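Local coordinates for 2,4-dihydroxyhept-2-ene-1,7-dioic acid aldolase (Kordia algicida OT-1, PDB 6BDE), which binds heme as an H-NOX (heme nitric oxide/oxygen sensing) protein and probably serves in nitric oxide signalling, at residues T27-E32 with M48-Q53; I132-R137 with G169-F174; T7-L12 with L68-H73. The protein carries 1 engineered substitution. All blocks are in the same frame, centred on the assembly; numbering follows the deposited sequence.

Contact 1 (T27-E32 with M48-Q53); sequences TQSELE and MLQLLQ
The loop that follows helix 19-27 is tied to helix 45-59 through Q50, whose side-chain amide clasps both polar backbone groups of E30. The backbone N of E30 donates to Q50 OE1 over 3.1 Å, approaching at a tilt from the carbonyl plane. In return Q50 NE2 donates to E30 O over 3.0 Å. That oxygen lies in the plane of the Q50 amide, whereas NE2 stands well above the carbonyl plane of E30, so the bond is bent at the acceptor. A glutamine suits the place because one flat group offers both a donor and an acceptor, and the two bonds together fix its rotation. Q50 reaches the loop because its CG lies beside the backbone N (chi1 -72°) and the chain beyond is extended. In this part of the H-NOX fold the loop passes beside the helix, closest at S29 and Q50. The peptide joining E30 to L31 is cis. A water 3.0 Å from Q50 OE1 also reaches the carbonyl of Q28, but weakly. Closer to the helix, S29 OG comes within 3.6 Å of Q50 CB, though its hydrogen bonds go to I25 O and to N54 ND2. L31 and L51 are buried, their CD2 methyls meeting at 4.4 Å.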
loop_
_atom_site.group_PDB
_atom_site.type_symbol
_atom_site.label_atom_id
_atom_site.label_comp_id
_atom_site.label_asym_id
_atom_site.label_seq_id
_atom_site.Cartn_x
_atom_site.Cartn_y
_atom_site.Cartn_z
ATOM N N THR A 27 -19.186 13.159 -2.805
ATOM C CA THR A 27 -20.358 13.590 -3.560
ATOM C C THR A 27 -20.258 13.171 -5.024
ATOM O O THR A 27 -21.251 12.730 -5.616
ATOM C CB THR A 27 -20.532 15.105 -3.430
ATOM O OG1 THR A 27 -21.003 15.419 -2.112
ATOM C CG2 THR A 27 -21.531 15.629 -4.449
ATOM N N GLN A 28 -19.065 13.278 -5.618
ATOM C CA GLN A 28 -18.858 12.841 -6.995
ATOM C C GLN A 28 -18.927 11.328 -7.162
ATOM O O GLN A 28 -18.911 10.854 -8.303
ATOM C CB GLN A 28 -17.505 13.336 -7.517
ATOM C CG GLN A 28 -17.321 14.838 -7.513
ATOM C CD GLN A 28 -15.882 15.245 -7.773
ATOM O OE1 GLN A 28 -14.960 14.778 -7.104
ATOM N NE2 GLN A 28 -15.684 16.117 -8.755
ATOM N N SER A 29 -19.001 10.567 -6.070
ATOM C CA SER A 29 -18.929 9.115 -6.106
ATOM C C SER A 29 -20.225 8.487 -5.601
ATOM O O SER A 29 -20.848 8.979 -4.653
ATOM C CB SER A 29 -17.754 8.600 -5.263
ATOM O OG SER A 29 -16.509 9.089 -5.735
ATOM N N GLU A 30 -20.622 7.388 -6.250
ATOM C CA GLU A 30 -21.729 6.540 -5.800
ATOM C C GLU A 30 -21.296 5.093 -6.006
ATOM O O GLU A 30 -21.266 4.652 -7.158
ATOM C CB GLU A 30 -23.016 6.840 -6.574
ATOM C CG GLU A 30 -23.364 8.328 -6.686
ATOM C CD GLU A 30 -23.278 8.820 -8.120
ATOM O OE1 GLU A 30 -22.153 9.139 -8.574
ATOM O OE2 GLU A 30 -24.326 8.887 -8.802
ATOM N N LEU A 31 -20.941 4.320 -4.956
ATOM C CA LEU A 31 -20.905 4.493 -3.471
ATOM C C LEU A 31 -22.190 4.000 -2.793
ATOM O O LEU A 31 -23.052 4.783 -2.392
ATOM C CB LEU A 31 -20.592 5.922 -2.999
ATOM C CG LEU A 31 -19.178 6.065 -2.440
ATOM C CD1 LEU A 31 -18.149 5.602 -3.471
ATOM C CD2 LEU A 31 -18.910 7.494 -1.983
ATOM N N GLU A 32 -22.271 2.672 -2.644
ATOM C CA GLU A 32 -23.350 2.054 -1.880
ATOM C C GLU A 32 -23.253 2.411 -0.401
ATOM O O GLU A 32 -24.274 2.586 0.274
ATOM C CB GLU A 32 -23.306 0.538 -2.075
ATOM C CG GLU A 32 -24.235 -0.270 -1.185
ATOM C CD GLU A 32 -24.024 -1.763 -1.357
ATOM O OE1 GLU A 32 -23.248 -2.148 -2.256
ATOM O OE2 GLU A 32 -24.626 -2.549 -0.596
ATOM N N MET A 48 -13.482 2.566 -3.574
ATOM C CA MET A 48 -12.184 3.214 -3.409
ATOM C C MET A 48 -11.642 3.715 -4.742
ATOM O O MET A 48 -11.029 4.787 -4.803
ATOM C CB MET A 48 -11.200 2.242 -2.756
ATOM C CG MET A 48 -9.758 2.726 -2.710
ATOM S SD MET A 48 -9.570 4.313 -1.875
ATOM C CE MET A 48 -9.731 3.815 -0.163
ATOM N N LEU A 49 -11.858 2.955 -5.819
ATOM C CA LEU A 49 -11.406 3.394 -7.135
ATOM C C LEU A 49 -12.086 4.694 -7.544
ATOM O O LEU A 49 -11.454 5.574 -8.142
ATOM C CB LEU A 49 -11.663 2.299 -8.171
ATOM C CG LEU A 49 -11.169 2.578 -9.592
ATOM C CD1 LEU A 49 -9.674 2.850 -9.599
ATOM C CD2 LEU A 49 -11.509 1.418 -10.517
ATOM N N GLN A 50 -13.376 4.837 -7.226
ATOM C CA GLN A 50 -14.071 6.093 -7.486
ATOM C C GLN A 50 -13.458 7.231 -6.682
ATOM O O GLN A 50 -13.244 8.332 -7.202
ATOM C CB GLN A 50 -15.558 5.952 -7.156
ATOM C CG GLN A 50 -16.348 5.102 -8.130
ATOM C CD GLN A 50 -17.835 5.125 -7.832
ATOM O OE1 GLN A 50 -18.518 6.113 -8.102
ATOM N NE2 GLN A 50 -18.343 4.036 -7.267
ATOM N N LEU A 51 -13.177 6.982 -5.400
ATOM C CA LEU A 51 -12.586 8.013 -4.554
ATOM C C LEU A 51 -11.219 8.435 -5.073
ATOM O O LEU A 51 -10.878 9.623 -5.051
ATOM C CB LEU A 51 -12.482 7.511 -3.113
ATOM C CG LEU A 51 -13.798 7.198 -2.395
ATOM C CD1 LEU A 51 -13.529 6.572 -1.035
ATOM C CD2 LEU A 51 -14.646 8.451 -2.253
ATOM N N LEU A 52 -10.425 7.476 -5.553
ATOM C CA LEU A 52 -9.097 7.801 -6.063
ATOM C C LEU A 52 -9.179 8.559 -7.382
ATOM O O LEU A 52 -8.459 9.542 -7.584
ATOM C CB LEU A 52 -8.271 6.525 -6.230
ATOM C CG LEU A 52 -7.854 5.805 -4.946
ATOM C CD1 LEU A 52 -7.432 4.375 -5.247
ATOM C CD2 LEU A 52 -6.736 6.560 -4.245
ATOM N N GLN A 53 -10.053 8.118 -8.291
ATOM C CA GLN A 53 -10.162 8.774 -9.590
ATOM C C GLN A 53 -10.673 10.202 -9.448
ATOM O O GLN A 53 -10.208 11.109 -10.149
ATOM C CB GLN A 53 -11.076 7.966 -10.511
ATOM C CG GLN A 53 -10.444 6.695 -11.055
ATOM C CD GLN A 53 -11.437 5.827 -11.805
ATOM O OE1 GLN A 53 -12.648 6.037 -11.725
ATOM N NE2 GLN A 53 -10.929 4.844 -12.539
HETATM O O HOH W 1 -17.163 8.311 -9.693
#

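Contact 2 (I132-R137 with G169-F174); sequences IYKSSR and GTEVKF. With HEM (protoporphyrin IX containing Fe), chain B.
With CG anti to the backbone N (chi1 163°) the Y133 ring runs past V172 toward the heme; Y133 CB itself sits 3.5 Å from F174 CE1. On the other face, K134 and E171 are both extended and lie side by side. Here K134 CE rests 3.5 Å from E171 CD, but the charged ends stop short of a salt bridge and share a water instead. Such long charged chains suit the more exposed face of the sheet, which also bears I132 and K173. Beneath them the strands pair antiparallel: Y133 and V172 form a hydrogen-bonded pair, N to O both ways, and S135 N donates to T170 O at 3.0 Å just beyond the strand.

The first segment carries the Y-x-S-x-R motif of H-NOX proteins, which grips one heme propionate. Y133 OH, at the end of a ring long enough to reach it, donates to HEM O1D at 2.5 Å. Also, R137 NE gives a 2.8 Å bond to HEM O2D, with a weaker one from NH2. S135 OG lies very close to the same oxygen and, in an ST turn, accepts from R137 N. The arginine's positive charge would probably favour an ionised carboxylate.

Y133 OH is also bonded to M139 N. On its other side strand 128-134 is paired with strand 118-121, through I132 with V120 and K134 with T118, while strand 158-164 flanks 171-178 on the other side, and H140 and M147 of helix 140-153 pack on the face bearing Y133, V172 and F174.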
loop_
_atom_site.group_PDB
_atom_site.type_symbol
_atom_site.label_atom_id
_atom_site.label_comp_id
_atom_site.label_asym_id
_atom_site.label_seq_id
_atom_site.Cartn_x
_atom_site.Cartn_y
_atom_site.Cartn_z
ATOM N N ILE A 132 6.934 -10.655 -8.060
ATOM C CA ILE A 132 5.831 -10.398 -8.976
ATOM C C ILE A 132 4.599 -10.059 -8.149
ATOM O O ILE A 132 4.157 -10.863 -7.318
ATOM C CB ILE A 132 5.563 -11.598 -9.897
ATOM C CG1 ILE A 132 6.830 -11.983 -10.660
ATOM C CG2 ILE A 132 4.441 -11.274 -10.871
ATOM C CD1 ILE A 132 7.353 -10.887 -11.563
ATOM N N TYR A 133 4.053 -8.870 -8.370
ATOM C CA TYR A 133 2.839 -8.418 -7.708
ATOM C C TYR A 133 1.659 -8.656 -8.639
ATOM O O TYR A 133 1.707 -8.283 -9.814
ATOM C CB TYR A 133 2.948 -6.935 -7.342
ATOM C CG TYR A 133 1.635 -6.249 -7.020
ATOM C CD1 TYR A 133 1.125 -6.259 -5.729
ATOM C CD2 TYR A 133 0.922 -5.569 -8.000
ATOM C CE1 TYR A 133 -0.065 -5.626 -5.426
ATOM C CE2 TYR A 133 -0.272 -4.936 -7.707
ATOM C CZ TYR A 133 -0.760 -4.968 -6.418
ATOM O OH TYR A 133 -1.947 -4.338 -6.115
ATOM N N LYS A 134 0.608 -9.286 -8.119
ATOM C CA LYS A 134 -0.595 -9.560 -8.895
ATOM C C LYS A 134 -1.812 -9.179 -8.067
ATOM O O LYS A 134 -1.974 -9.659 -6.941
ATOM C CB LYS A 134 -0.664 -11.033 -9.313
ATOM C CG LYS A 134 0.206 -11.369 -10.511
ATOM C CD LYS A 134 -0.125 -12.737 -11.086
ATOM C CE LYS A 134 0.818 -13.087 -12.227
ATOM N NZ LYS A 134 0.459 -14.370 -12.889
ATOM N N SER A 135 -2.659 -8.318 -8.630
ATOM C CA SER A 135 -3.904 -7.912 -7.990
ATOM C C SER A 135 -4.795 -7.183 -8.985
ATOM O O SER A 135 -4.332 -6.282 -9.692
ATOM C CB SER A 135 -3.631 -7.017 -6.780
ATOM O OG SER A 135 -4.835 -6.445 -6.298
ATOM N N SER A 136 -6.074 -7.559 -9.044
ATOM C CA SER A 136 -7.006 -6.878 -9.937
ATOM C C SER A 136 -7.184 -5.410 -9.575
ATOM O O SER A 136 -7.669 -4.632 -10.406
ATOM C CB SER A 136 -8.362 -7.585 -9.917
ATOM O OG SER A 136 -8.946 -7.515 -8.627
ATOM N N ARG A 137 -6.803 -5.015 -8.362
ATOM C CA ARG A 137 -6.979 -3.648 -7.894
ATOM C C ARG A 137 -5.841 -2.722 -8.302
ATOM O O ARG A 137 -5.978 -1.501 -8.158
ATOM C CB ARG A 137 -7.142 -3.643 -6.369
ATOM C CG ARG A 137 -8.395 -4.377 -5.902
ATOM C CD ARG A 137 -8.400 -4.600 -4.401
ATOM N NE ARG A 137 -7.535 -5.708 -4.005
ATOM C CZ ARG A 137 -7.889 -6.988 -4.058
ATOM N NH1 ARG A 137 -9.093 -7.329 -4.497
ATOM N NH2 ARG A 137 -7.037 -7.929 -3.675
ATOM N N GLY A 169 -1.618 -2.442 -14.704
ATOM C CA GLY A 169 -1.031 -2.505 -13.383
ATOM C C GLY A 169 -1.471 -3.671 -12.527
ATOM O O GLY A 169 -1.185 -3.674 -11.325
ATOM N N THR A 170 -2.155 -4.660 -13.100
ATOM C CA THR A 170 -2.596 -5.820 -12.336
ATOM C C THR A 170 -1.532 -6.904 -12.230
ATOM O O THR A 170 -1.730 -7.871 -11.487
ATOM C CB THR A 170 -3.873 -6.410 -12.948
ATOM O OG1 THR A 170 -3.640 -6.747 -14.319
ATOM C CG2 THR A 170 -5.016 -5.408 -12.860
ATOM N N GLU A 171 -0.425 -6.774 -12.957
ATOM C CA GLU A 171 0.736 -7.644 -12.792
ATOM C C GLU A 171 1.977 -6.776 -12.937
ATOM O O GLU A 171 2.235 -6.238 -14.019
ATOM C CB GLU A 171 0.742 -8.786 -13.808
ATOM C CG GLU A 171 1.886 -9.768 -13.599
ATOM C CD GLU A 171 1.953 -10.832 -14.675
ATOM O OE1 GLU A 171 0.991 -10.946 -15.464
ATOM O OE2 GLU A 171 2.971 -11.553 -14.734
ATOM N N VAL A 172 2.732 -6.627 -11.852
ATOM C CA VAL A 172 3.869 -5.715 -11.799
ATOM C C VAL A 172 5.063 -6.453 -11.211
ATOM O O VAL A 172 4.952 -7.077 -10.150
ATOM C CB VAL A 172 3.552 -4.458 -10.967
ATOM C CG1 VAL A 172 4.741 -3.508 -10.963
ATOM C CG2 VAL A 172 2.306 -3.761 -11.496
ATOM N N LYS A 173 6.202 -6.374 -11.895
ATOM C CA LYS A 173 7.450 -6.934 -11.393
ATOM C C LYS A 173 8.177 -5.876 -10.569
ATOM O O LYS A 173 8.491 -4.795 -11.079
ATOM C CB LYS A 173 8.332 -7.418 -12.542
ATOM C CG LYS A 173 9.631 -8.071 -12.091
ATOM C CD LYS A 173 10.621 -8.187 -13.239
ATOM C CE LYS A 173 11.228 -9.578 -13.310
ATOM N NZ LYS A 173 12.215 -9.701 -14.418
ATOM N N PHE A 174 8.436 -6.186 -9.302
ATOM C CA PHE A 174 9.187 -5.310 -8.411
ATOM C C PHE A 174 10.643 -5.757 -8.396
ATOM O O PHE A 174 10.938 -6.907 -8.051
ATOM C CB PHE A 174 8.612 -5.340 -6.995
ATOM C CG PHE A 174 7.383 -4.495 -6.813
ATOM C CD1 PHE A 174 6.162 -4.899 -7.327
ATOM C CD2 PHE A 174 7.447 -3.303 -6.112
ATOM C CE1 PHE A 174 5.029 -4.124 -7.151
ATOM C CE2 PHE A 174 6.318 -2.526 -5.932
ATOM C CZ PHE A 174 5.108 -2.935 -6.453
HETATM C CHA HEM B . -3.968 -4.730 1.384
HETATM C CHB HEM B . -2.524 -5.518 6.558
HETATM C CHC HEM B . 2.791 -5.485 5.097
HETATM C CHD HEM B . 1.352 -4.446 -0.058
HETATM C C1A HEM B . -3.623 -4.970 3.036
HETATM C C2A HEM B . -4.809 -4.742 3.773
HETATM C C3A HEM B . -4.447 -4.939 5.044
HETATM C C4A HEM B . -3.077 -5.261 4.975
HETATM C CMA HEM B . -5.325 -4.844 6.290
HETATM C CAA HEM B . -6.196 -4.386 3.240
HETATM C CBA HEM B . -6.939 -5.694 2.950
HETATM C CGA HEM B . -8.387 -5.433 2.541
HETATM O O1A HEM B . -9.197 -6.394 2.456
HETATM O O2A HEM B . -8.775 -4.262 2.291
HETATM C C1B HEM B . -0.877 -5.500 6.397
HETATM C C2B HEM B . -0.006 -5.395 7.664
HETATM C C3B HEM B . 1.347 -5.391 7.214
HETATM C C4B HEM B . 1.251 -5.498 5.720
HETATM C CMB HEM B . -0.502 -5.322 9.108
HETATM C CAB HEM B . 2.622 -5.319 8.047
HETATM C CBB HEM B . 2.864 -6.212 8.984
HETATM C C1C HEM B . 2.503 -5.121 3.449
HETATM C C2C HEM B . 3.693 -4.694 2.819
HETATM C C3C HEM B . 3.331 -4.440 1.550
HETATM C C4C HEM B . 1.955 -4.736 1.504
HETATM C CMC HEM B . 5.081 -4.557 3.440
HETATM C CAC HEM B . 4.216 -3.954 0.407
HETATM C CBC HEM B . 4.619 -4.805 -0.511
HETATM C C1D HEM B . -0.304 -4.459 0.193
HETATM C C2D HEM B . -0.992 -3.880 -1.020
HETATM C C3D HEM B . -2.377 -3.926 -0.708
HETATM C C4D HEM B . -2.479 -4.537 0.707
HETATM C CMD HEM B . -0.353 -3.371 -2.311
HETATM C CAD HEM B . -3.528 -3.465 -1.601
HETATM C CBD HEM B . -4.439 -4.631 -1.971
HETATM C CGD HEM B . -4.037 -5.159 -3.344
HETATM O O1D HEM B . -2.948 -4.790 -3.858
HETATM O O2D HEM B . -4.792 -5.963 -3.950
HETATM N NA HEM B . -2.437 -5.239 3.726
HETATM N NB HEM B . -0.088 -5.493 5.072
HETATM N NC HEM B . 1.323 -5.117 2.697
HETATM N ND HEM B . -1.122 -4.837 1.378
HETATM FE FE HEM B . -0.563 -5.700 3.119
HETATM O O HOH W 2 2.500 -14.125 -14.870
#

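Contact 3 (T7-L12 with L68-H73); sequences TEFLDL and LTYGEH. Engineered in segment 68-73: G71 (natural residue Ala).
F9 turns the edge of its ring toward the face of Y70, an edge-to-face (T-shaped) pair with centroids 5.6 Å apart and planes inclined at 68°. The same phenylalanine also lays its CB over that face, 4.0 Å from the ring centroid in a CH-pi contact, so the tyrosine is pressed by both stem and ring. Y70 is aimed there by its first torsion: chi1 of -178° sets CG opposite the backbone N, and the ring runs straight out toward helix 3-17. Its hydroxyl ends beside the backbone of that helix, with Y70 OH 3.4 Å from E8 CB, which lies at the ring edge, and a weak hydrogen bond to I5 O. A tyrosine fits because its ring fills the gap between helices while its oxygen finds a carbonyl. Were Y70 an alanine, the F9 ring and CB would probably be left without the aromatic face they rest on, and a gap would open between the helices.

L12 slides past H73 in the opposite direction. Its CD2 methyl wedges between the base of Y70 (Y70 CA at 3.7 Å) and the stem of H73 (H73 CB at 3.8 Å), while CD1 lies over the imidazole face. At the edge of that ring, H73 NE2 donates a weak 3.3 Å bond to E8 OE1, the two side chains crossing at about a right angle.

These helical segments cross at 115°, their axes 10.5 Å apart at closest approach, and F9 goes on to pack against helix 45-59. Helix 63-81 carries the glycine hinge of the H-NOX fold, where G71 is engineered in place of the natural alanine; this packing joins that hinge helix to the N-terminal helix.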
loop_
_atom_site.group_PDB
_atom_site.type_symbol
_atom_site.label_atom_id
_atom_site.label_comp_id
_atom_site.label_asym_id
_atom_site.label_seq_id
_atom_site.Cartn_x
_atom_site.Cartn_y
_atom_site.Cartn_z
ATOM N N THR A 7 -11.099 4.424 5.970
ATOM C CA THR A 7 -11.060 5.445 7.014
ATOM C C THR A 7 -9.708 6.147 7.061
ATOM O O THR A 7 -9.644 7.377 7.176
ATOM C CB THR A 7 -11.388 4.822 8.372
ATOM O OG1 THR A 7 -10.441 3.787 8.669
ATOM C CG2 THR A 7 -12.793 4.233 8.364
ATOM N N GLU A 8 -8.616 5.384 6.976
ATOM C CA GLU A 8 -7.289 5.991 6.991
ATOM C C GLU A 8 -7.037 6.816 5.735
ATOM O O GLU A 8 -6.327 7.827 5.793
ATOM C CB GLU A 8 -6.215 4.915 7.139
ATOM C CG GLU A 8 -6.230 4.196 8.480
ATOM C CD GLU A 8 -5.756 5.072 9.624
ATOM O OE1 GLU A 8 -5.066 6.080 9.361
ATOM O OE2 GLU A 8 -6.073 4.751 10.789
ATOM N N PHE A 9 -7.606 6.404 4.600
ATOM C CA PHE A 9 -7.423 7.152 3.360
ATOM C C PHE A 9 -8.117 8.505 3.429
ATOM O O PHE A 9 -7.507 9.541 3.141
ATOM C CB PHE A 9 -7.944 6.334 2.176
ATOM C CG PHE A 9 -8.049 7.115 0.894
ATOM C CD1 PHE A 9 -6.914 7.458 0.180
ATOM C CD2 PHE A 9 -9.286 7.496 0.401
ATOM C CE1 PHE A 9 -7.009 8.174 -1.002
ATOM C CE2 PHE A 9 -9.388 8.213 -0.780
ATOM C CZ PHE A 9 -8.247 8.551 -1.482
ATOM N N LEU A 10 -9.395 8.517 3.816
ATOM C CA LEU A 10 -10.119 9.779 3.905
ATOM C C LEU A 10 -9.561 10.671 5.006
ATOM O O LEU A 10 -9.642 11.899 4.905
ATOM C CB LEU A 10 -11.607 9.517 4.122
ATOM C CG LEU A 10 -12.294 8.715 3.011
ATOM C CD1 LEU A 10 -13.745 8.437 3.366
ATOM C CD2 LEU A 10 -12.188 9.442 1.676
ATOM N N ASP A 11 -8.994 10.077 6.060
ATOM C CA ASP A 11 -8.271 10.871 7.048
ATOM C C ASP A 11 -7.090 11.588 6.408
ATOM O O ASP A 11 -6.842 12.767 6.686
ATOM C CB ASP A 11 -7.792 9.979 8.196
ATOM C CG ASP A 11 -8.880 9.701 9.213
ATOM O OD1 ASP A 11 -9.964 10.313 9.109
ATOM O OD2 ASP A 11 -8.653 8.869 10.117
ATOM N N LEU A 12 -6.355 10.889 5.539
ATOM C CA LEU A 12 -5.218 11.502 4.861
ATOM C C LEU A 12 -5.674 12.566 3.870
ATOM O O LEU A 12 -5.000 13.589 3.697
ATOM C CB LEU A 12 -4.392 10.425 4.159
ATOM C CG LEU A 12 -3.018 10.840 3.634
ATOM C CD1 LEU A 12 -2.205 11.505 4.733
ATOM C CD2 LEU A 12 -2.281 9.636 3.074
ATOM N N LEU A 68 1.012 6.118 -3.502
ATOM C CA LEU A 68 2.339 6.059 -2.895
ATOM C C LEU A 68 2.343 6.765 -1.546
ATOM O O LEU A 68 2.811 6.213 -0.543
ATOM C CB LEU A 68 3.376 6.676 -3.837
ATOM C CG LEU A 68 4.859 6.400 -3.561
ATOM C CD1 LEU A 68 5.660 6.488 -4.850
ATOM C CD2 LEU A 68 5.439 7.345 -2.513
ATOM N N THR A 69 1.822 7.994 -1.506
ATOM C CA THR A 69 1.754 8.736 -0.251
ATOM C C THR A 69 0.901 8.002 0.777
ATOM O O THR A 69 1.251 7.949 1.962
ATOM C CB THR A 69 1.203 10.140 -0.503
ATOM O OG1 THR A 69 2.089 10.851 -1.378
ATOM C CG2 THR A 69 1.070 10.910 0.803
ATOM N N TYR A 70 -0.217 7.418 0.340
ATOM C CA TYR A 70 -1.063 6.670 1.264
ATOM C C TYR A 70 -0.361 5.414 1.764
ATOM O O TYR A 70 -0.442 5.085 2.954
ATOM C CB TYR A 70 -2.391 6.314 0.596
ATOM C CG TYR A 70 -3.343 5.573 1.506
ATOM C CD1 TYR A 70 -3.472 5.928 2.842
ATOM C CD2 TYR A 70 -4.112 4.519 1.031
ATOM C CE1 TYR A 70 -4.336 5.254 3.681
ATOM C CE2 TYR A 70 -4.981 3.839 1.863
ATOM C CZ TYR A 70 -5.089 4.212 3.186
ATOM O OH TYR A 70 -5.952 3.540 4.021
ATOM N N GLY A 71 0.328 4.698 0.873
ATOM C CA GLY A 71 1.048 3.506 1.295
ATOM C C GLY A 71 2.118 3.805 2.327
ATOM O O GLY A 71 2.323 3.031 3.266
ATOM N N GLU A 72 2.814 4.932 2.170
ATOM C CA GLU A 72 3.790 5.335 3.177
ATOM C C GLU A 72 3.106 5.676 4.495
ATOM O O GLU A 72 3.622 5.349 5.570
ATOM C CB GLU A 72 4.610 6.520 2.669
ATOM C CG GLU A 72 5.461 6.201 1.451
ATOM C CD GLU A 72 6.511 7.258 1.172
ATOM O OE1 GLU A 72 6.358 8.398 1.658
ATOM O OE2 GLU A 72 7.493 6.944 0.467
ATOM N N HIS A 73 1.939 6.323 4.430
ATOM C CA HIS A 73 1.214 6.656 5.652
ATOM C C HIS A 73 0.675 5.406 6.334
ATOM O O HIS A 73 0.638 5.334 7.569
ATOM C CB HIS A 73 0.073 7.625 5.342
ATOM C CG HIS A 73 -0.918 7.765 6.455
ATOM N ND1 HIS A 73 -0.635 8.435 7.625
ATOM C CD2 HIS A 73 -2.189 7.314 6.579
ATOM C CE1 HIS A 73 -1.689 8.394 8.420
ATOM N NE2 HIS A 73 -2.646 7.719 7.809
#

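How the contacts relate
F9 joins contacts 1 and 3: its ring, already engaged with helix 63-81, also packs on helix 45-59, where L52 CD2 lies 3.6 Å from F9 CE1 and M48 and L51 come close beside it. The centres of contacts 1 and 3 are about 16 Å apart, and in sequence contact 1 is nested inside the loop that contact 3 closes. Contact 2 opens only later in the chain and touches neither; its centre is about 20 Å from that of contact 3, on the opposite side of the chain's centre, and about 22 Å from that of contact 1. The heme is held directly in contact 2, whereas the side chain of Y70 stays about 8 Å from it and that of L51 about 12 Å.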